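Long-range contact in DNA helicase RecQ (Deinococcus radiodurans, PDB 4Q48), which probably couples ATP hydrolysis to the unwinding of duplex DNA, translocating in the 3'-5' direction: residues G432-E444 / T458-R471. Sequence-based numbering, arbitrary orientation.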
loop_
_atom_site.group_PDB
_atom_site.type_symbol
_atom_site.label_atom_id
_atom_site.label_comp_id
_atom_site.label_asym_id
_atom_site.label_seq_id
_atom_site.Cartn_x
_atom_site.Cartn_y
_atom_site.Cartn_z
ATOM N N GLY A 432 -13.139 11.911 23.021
ATOM C CA GLY A 432 -12.762 12.597 21.795
ATOM C C GLY A 432 -11.729 13.659 22.051
ATOM O O GLY A 432 -11.505 14.061 23.195
ATOM N N ALA A 433 -11.119 14.133 20.974
ATOM C CA ALA A 433 -10.031 15.102 21.059
ATOM C C ALA A 433 -10.369 16.304 21.946
ATOM O O ALA A 433 -9.540 16.760 22.746
ATOM C CB ALA A 433 -9.652 15.564 19.664
ATOM N N ALA A 434 -11.574 16.845 21.765
ATOM C CA ALA A 434 -12.000 18.012 22.544
ATOM C C ALA A 434 -12.099 17.697 24.044
ATOM O O ALA A 434 -11.608 18.460 24.878
ATOM C CB ALA A 434 -13.315 18.526 22.032
ATOM N N HIS A 435 -12.720 16.563 24.375
ATOM C CA HIS A 435 -12.822 16.135 25.767
ATOM C C HIS A 435 -11.464 15.930 26.434
ATOM O O HIS A 435 -11.203 16.469 27.513
ATOM C CB HIS A 435 -13.632 14.851 25.890
ATOM C CG HIS A 435 -13.870 14.452 27.311
ATOM N ND1 HIS A 435 -14.926 14.941 28.051
ATOM C CD2 HIS A 435 -13.164 13.651 28.144
ATOM C CE1 HIS A 435 -14.863 14.451 29.276
ATOM N NE2 HIS A 435 -13.804 13.665 29.358
ATOM N N LEU A 436 -10.601 15.162 25.777
ATOM C CA LEU A 436 -9.232 14.970 26.228
ATOM C C LEU A 436 -8.551 16.317 26.507
ATOM O O LEU A 436 -7.829 16.492 27.506
ATOM C CB LEU A 436 -8.450 14.205 25.169
ATOM C CG LEU A 436 -8.844 12.744 24.922
ATOM C CD1 LEU A 436 -7.971 12.123 23.833
ATOM C CD2 LEU A 436 -8.731 11.945 26.190
ATOM N N THR A 437 -8.805 17.271 25.620
ATOM C CA THR A 437 -8.179 18.585 25.704
ATOM C C THR A 437 -8.665 19.308 26.951
ATOM O O THR A 437 -7.909 20.072 27.563
ATOM C CB THR A 437 -8.465 19.412 24.446
ATOM O OG1 THR A 437 -8.023 18.695 23.284
ATOM C CG2 THR A 437 -7.799 20.765 24.517
ATOM N N ASP A 438 -9.930 19.057 27.314
ATOM C CA ASP A 438 -10.535 19.625 28.528
ATOM C C ASP A 438 -9.819 19.103 29.754
ATOM O O ASP A 438 -9.460 19.870 30.659
ATOM C CB ASP A 438 -12.023 19.273 28.644
ATOM C CG ASP A 438 -12.925 20.230 27.881
ATOM O OD1 ASP A 438 -12.512 21.397 27.655
ATOM O OD2 ASP A 438 -14.041 19.798 27.494
ATOM N N VAL A 439 -9.622 17.788 29.773
ATOM C CA VAL A 439 -8.938 17.148 30.869
ATOM C C VAL A 439 -7.535 17.719 30.964
ATOM O O VAL A 439 -7.091 18.161 32.033
ATOM C CB VAL A 439 -8.889 15.614 30.697
ATOM C CG1 VAL A 439 -8.083 14.984 31.808
ATOM C CG2 VAL A 439 -10.303 15.023 30.647
ATOM N N LEU A 440 -6.844 17.734 29.833
ATOM C CA LEU A 440 -5.492 18.272 29.791
ATOM C C LEU A 440 -5.413 19.704 30.330
ATOM O O LEU A 440 -4.440 20.064 30.984
ATOM C CB LEU A 440 -4.958 18.218 28.367
ATOM C CG LEU A 440 -4.524 16.830 27.899
ATOM C CD1 LEU A 440 -4.297 16.802 26.374
ATOM C CD2 LEU A 440 -3.259 16.407 28.635
ATOM N N LEU A 441 -6.441 20.506 30.069
ATOM C CA LEU A 441 -6.412 21.927 30.406
ATOM C C LEU A 441 -6.903 22.191 31.814
ATOM O O LEU A 441 -6.671 23.260 32.385
ATOM C CB LEU A 441 -7.269 22.718 29.413
ATOM C CG LEU A 441 -6.682 22.937 28.025
ATOM C CD1 LEU A 441 -7.688 23.626 27.159
ATOM C CD2 LEU A 441 -5.401 23.751 28.119
ATOM N N GLY A 442 -7.568 21.204 32.386
ATOM C CA GLY A 442 -8.089 21.367 33.724
ATOM C C GLY A 442 -9.349 22.196 33.691
ATOM O O GLY A 442 -9.561 23.019 34.583
ATOM N N ARG A 443 -10.155 22.012 32.644
ATOM C CA ARG A 443 -11.449 22.685 32.546
ATOM C C ARG A 443 -12.562 21.794 33.080
ATOM O O ARG A 443 -12.721 20.655 32.626
ATOM C CB ARG A 443 -11.784 23.064 31.110
ATOM C CG ARG A 443 -10.879 24.078 30.450
ATOM C CD ARG A 443 -11.222 24.061 28.964
ATOM N NE ARG A 443 -10.666 25.169 28.200
ATOM C CZ ARG A 443 -10.693 25.209 26.872
ATOM N NH1 ARG A 443 -11.268 24.206 26.204
ATOM N NH2 ARG A 443 -10.155 26.238 26.214
ATOM N N GLU A 444 -13.346 22.319 34.022
ATOM C CA GLU A 444 -14.436 21.542 34.597
ATOM C C GLU A 444 -15.705 21.673 33.767
ATOM O O GLU A 444 -16.710 22.211 34.231
ATOM C CB GLU A 444 -14.695 21.941 36.054
ATOM C CG GLU A 444 -13.415 22.104 36.890
ATOM C CD GLU A 444 -13.596 21.669 38.344
ATOM O OE1 GLU A 444 -14.557 20.920 38.626
ATOM O OE2 GLU A 444 -12.767 22.049 39.197
ATOM N N THR A 458 -4.219 13.375 36.627
ATOM C CA THR A 458 -3.790 13.951 35.339
ATOM C C THR A 458 -4.513 15.254 34.955
ATOM O O THR A 458 -4.227 15.858 33.917
ATOM C CB THR A 458 -4.001 12.939 34.182
ATOM O OG1 THR A 458 -3.232 13.328 33.040
ATOM C CG2 THR A 458 -5.454 12.894 33.772
ATOM N N PHE A 459 -5.470 15.661 35.779
ATOM C CA PHE A 459 -6.366 16.764 35.434
ATOM C C PHE A 459 -5.613 18.083 35.441
ATOM O O PHE A 459 -4.959 18.420 36.427
ATOM C CB PHE A 459 -7.547 16.836 36.414
ATOM C CG PHE A 459 -8.655 17.759 35.978
ATOM C CD1 PHE A 459 -9.408 17.481 34.841
ATOM C CD2 PHE A 459 -8.928 18.924 36.690
ATOM C CE1 PHE A 459 -10.437 18.339 34.432
ATOM C CE2 PHE A 459 -9.957 19.785 36.287
ATOM C CZ PHE A 459 -10.709 19.492 35.156
ATOM N N GLY A 460 -5.618 18.777 34.305
ATOM C CA GLY A 460 -4.990 20.077 34.235
ATOM C C GLY A 460 -3.484 20.046 34.186
ATOM O O GLY A 460 -2.838 21.087 34.304
ATOM N N VAL A 461 -2.914 18.867 33.981
ATOM C CA VAL A 461 -1.465 18.738 33.920
ATOM C C VAL A 461 -0.925 19.490 32.693
ATOM O O VAL A 461 0.279 19.751 32.589
ATOM C CB VAL A 461 -1.030 17.244 33.877
ATOM C CG1 VAL A 461 -1.478 16.574 32.547
ATOM C CG2 VAL A 461 0.492 17.102 34.117
ATOM N N GLY A 462 -1.820 19.819 31.760
ATOM C CA GLY A 462 -1.452 20.511 30.535
ATOM C C GLY A 462 -1.919 21.968 30.483
ATOM O O GLY A 462 -2.119 22.510 29.398
ATOM N N LYS A 463 -2.136 22.591 31.642
ATOM C CA LYS A 463 -2.719 23.939 31.696
ATOM C C LYS A 463 -1.767 24.969 31.082
ATOM O O LYS A 463 -2.167 26.065 30.699
ATOM C CB LYS A 463 -3.063 24.328 33.148
ATOM C CG LYS A 463 -1.850 24.347 34.070
ATOM C CD LYS A 463 -2.172 24.858 35.467
ATOM C CE LYS A 463 -0.887 25.272 36.199
ATOM N NZ LYS A 463 -1.147 26.018 37.476
ATOM N N GLU A 464 -0.520 24.543 30.935
ATOM C CA GLU A 464 0.572 25.298 30.332
ATOM C C GLU A 464 0.294 25.801 28.909
ATOM O O GLU A 464 0.725 26.890 28.529
ATOM C CB GLU A 464 1.798 24.386 30.329
ATOM C CG GLU A 464 2.980 24.855 29.518
ATOM C CD GLU A 464 4.043 23.777 29.432
ATOM O OE1 GLU A 464 3.788 22.664 29.960
ATOM O OE2 GLU A 464 5.106 24.032 28.810
ATOM N N HIS A 465 -0.417 24.992 28.129
ATOM C CA HIS A 465 -0.682 25.255 26.716
ATOM C C HIS A 465 -2.119 25.645 26.544
ATOM O O HIS A 465 -2.907 25.536 27.480
ATOM C CB HIS A 465 -0.388 24.027 25.853
ATOM C CG HIS A 465 1.060 23.647 25.808
ATOM N ND1 HIS A 465 1.967 24.281 24.985
ATOM C CD2 HIS A 465 1.767 22.736 26.518
ATOM C CE1 HIS A 465 3.166 23.756 25.168
ATOM N NE2 HIS A 465 3.073 22.823 26.098
ATOM N N ASP A 466 -2.454 26.158 25.370
ATOM C CA ASP A 466 -3.842 26.496 25.089
ATOM C C ASP A 466 -4.533 25.419 24.269
ATOM O O ASP A 466 -3.908 24.440 23.848
ATOM C CB ASP A 466 -3.932 27.855 24.400
ATOM C CG ASP A 466 -2.975 27.991 23.239
ATOM O OD1 ASP A 466 -2.711 26.983 22.546
ATOM O OD2 ASP A 466 -2.462 29.121 23.045
ATOM N N GLU A 467 -5.821 25.621 24.023
ATOM C CA GLU A 467 -6.631 24.644 23.316
ATOM C C GLU A 467 -6.091 24.262 21.951
ATOM O O GLU A 467 -6.282 23.132 21.505
ATOM C CB GLU A 467 -8.048 25.171 23.149
ATOM C CG GLU A 467 -8.947 24.200 22.451
ATOM C CD GLU A 467 -10.393 24.609 22.502
ATOM O OE1 GLU A 467 -10.792 25.248 23.504
ATOM O OE2 GLU A 467 -11.136 24.247 21.560
ATOM N N LYS A 468 -5.428 25.204 21.279
ATOM C CA LYS A 468 -5.045 24.990 19.881
ATOM C C LYS A 468 -3.871 24.010 19.730
ATOM O O LYS A 468 -3.828 23.204 18.795
ATOM C CB LYS A 468 -4.723 26.340 19.199
ATOM C CG LYS A 468 -3.336 26.940 19.483
ATOM C CD LYS A 468 -3.098 28.258 18.737
ATOM C CE LYS A 468 -2.271 28.038 17.466
ATOM N NZ LYS A 468 -1.875 29.312 16.760
ATOM N N LEU A 469 -2.934 24.074 20.659
ATOM C CA LEU A 469 -1.757 23.234 20.615
ATOM C C LEU A 469 -2.089 21.754 20.845
ATOM O O LEU A 469 -1.525 20.856 20.193
ATOM C CB LEU A 469 -0.778 23.696 21.679
ATOM C CG LEU A 469 0.537 22.958 21.683
ATOM C CD1 LEU A 469 1.647 23.961 21.722
ATOM C CD2 LEU A 469 0.577 22.040 22.882
ATOM N N TRP A 470 -2.994 21.505 21.789
ATOM C CA TRP A 470 -3.340 20.152 22.134
ATOM C C TRP A 470 -4.018 19.486 20.983
ATOM O O TRP A 470 -3.693 18.347 20.664
ATOM C CB TRP A 470 -4.224 20.118 23.368
ATOM C CG TRP A 470 -3.444 20.372 24.588
ATOM C CD1 TRP A 470 -3.596 21.409 25.466
ATOM C CD2 TRP A 470 -2.359 19.589 25.073
ATOM N NE1 TRP A 470 -2.660 21.321 26.468
ATOM C CE2 TRP A 470 -1.889 20.206 26.250
ATOM C CE3 TRP A 470 -1.733 18.423 24.630
ATOM C CZ2 TRP A 470 -0.816 19.688 26.993
ATOM C CZ3 TRP A 470 -0.658 17.912 25.367
ATOM C CH2 TRP A 470 -0.214 18.542 26.532
ATOM N N ARG A 471 -4.931 20.204 20.339
ATOM C CA ARG A 471 -5.692 19.634 19.236
ATOM C C ARG A 471 -4.712 19.273 18.144
ATOM O O ARG A 471 -4.864 18.246 17.451
ATOM C CB ARG A 471 -6.748 20.607 18.717
ATOM C CG ARG A 471 -7.946 20.796 19.633
ATOM C CD ARG A 471 -8.624 19.477 20.012
ATOM N NE ARG A 471 -9.498 18.963 18.966
ATOM C CZ ARG A 471 -10.778 19.303 18.838
ATOM N NH1 ARG A 471 -11.317 20.174 19.692
ATOM N NH2 ARG A 471 -11.517 18.779 17.853
#
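Leu440 packs on Trp470 in this contact within the RQC domain. Leu440 CD1 sits over one face of the indole, 3.8 Å from the centroid of its six-membered ring. Leu441 CD2 meets the ring at its edge. Trp470 NE1 donates to Gly462 O near the ring plane (3.2 Å), which helps to set the rotation of the indole. Met419 of helix 414-426 also touches Trp470. Just past helix 433-441, Gly442 CA lies over one face of the Phe459 ring, 3.7 Å from its centroid. Phe459 CG is anti to its backbone N (chi1 -168°), which brings the ring against Gly442, where a Schellman motif ends the helix.

Two backbone bonds tie the helix end to the loop. Gly460 N donates to Val439 O (2.8 Å) and Gly462 N to Leu440 O (2.7 Å).

The ionic part is a network of Asp438, Arg443 and Glu467. The extended Arg443 presents NH1 and NH2 end-on to Glu467 OE1, with NH1 at 2.9 Å. The guanidinium and carboxylate planes stand 78° apart. NH1 also reaches Asp438 OD1 in a weak bond. With an alanine in place of Glu467, Arg443 would probably lose both bonds to OE1, keep the weak one to Asp438, and be freer to turn.

The backbone bonds thus fix the loop against the helix end, and the apolar contacts with Trp470 hold helix 467-479. The salt bridge adds a more exposed link from Arg443 to the first turn of that helix.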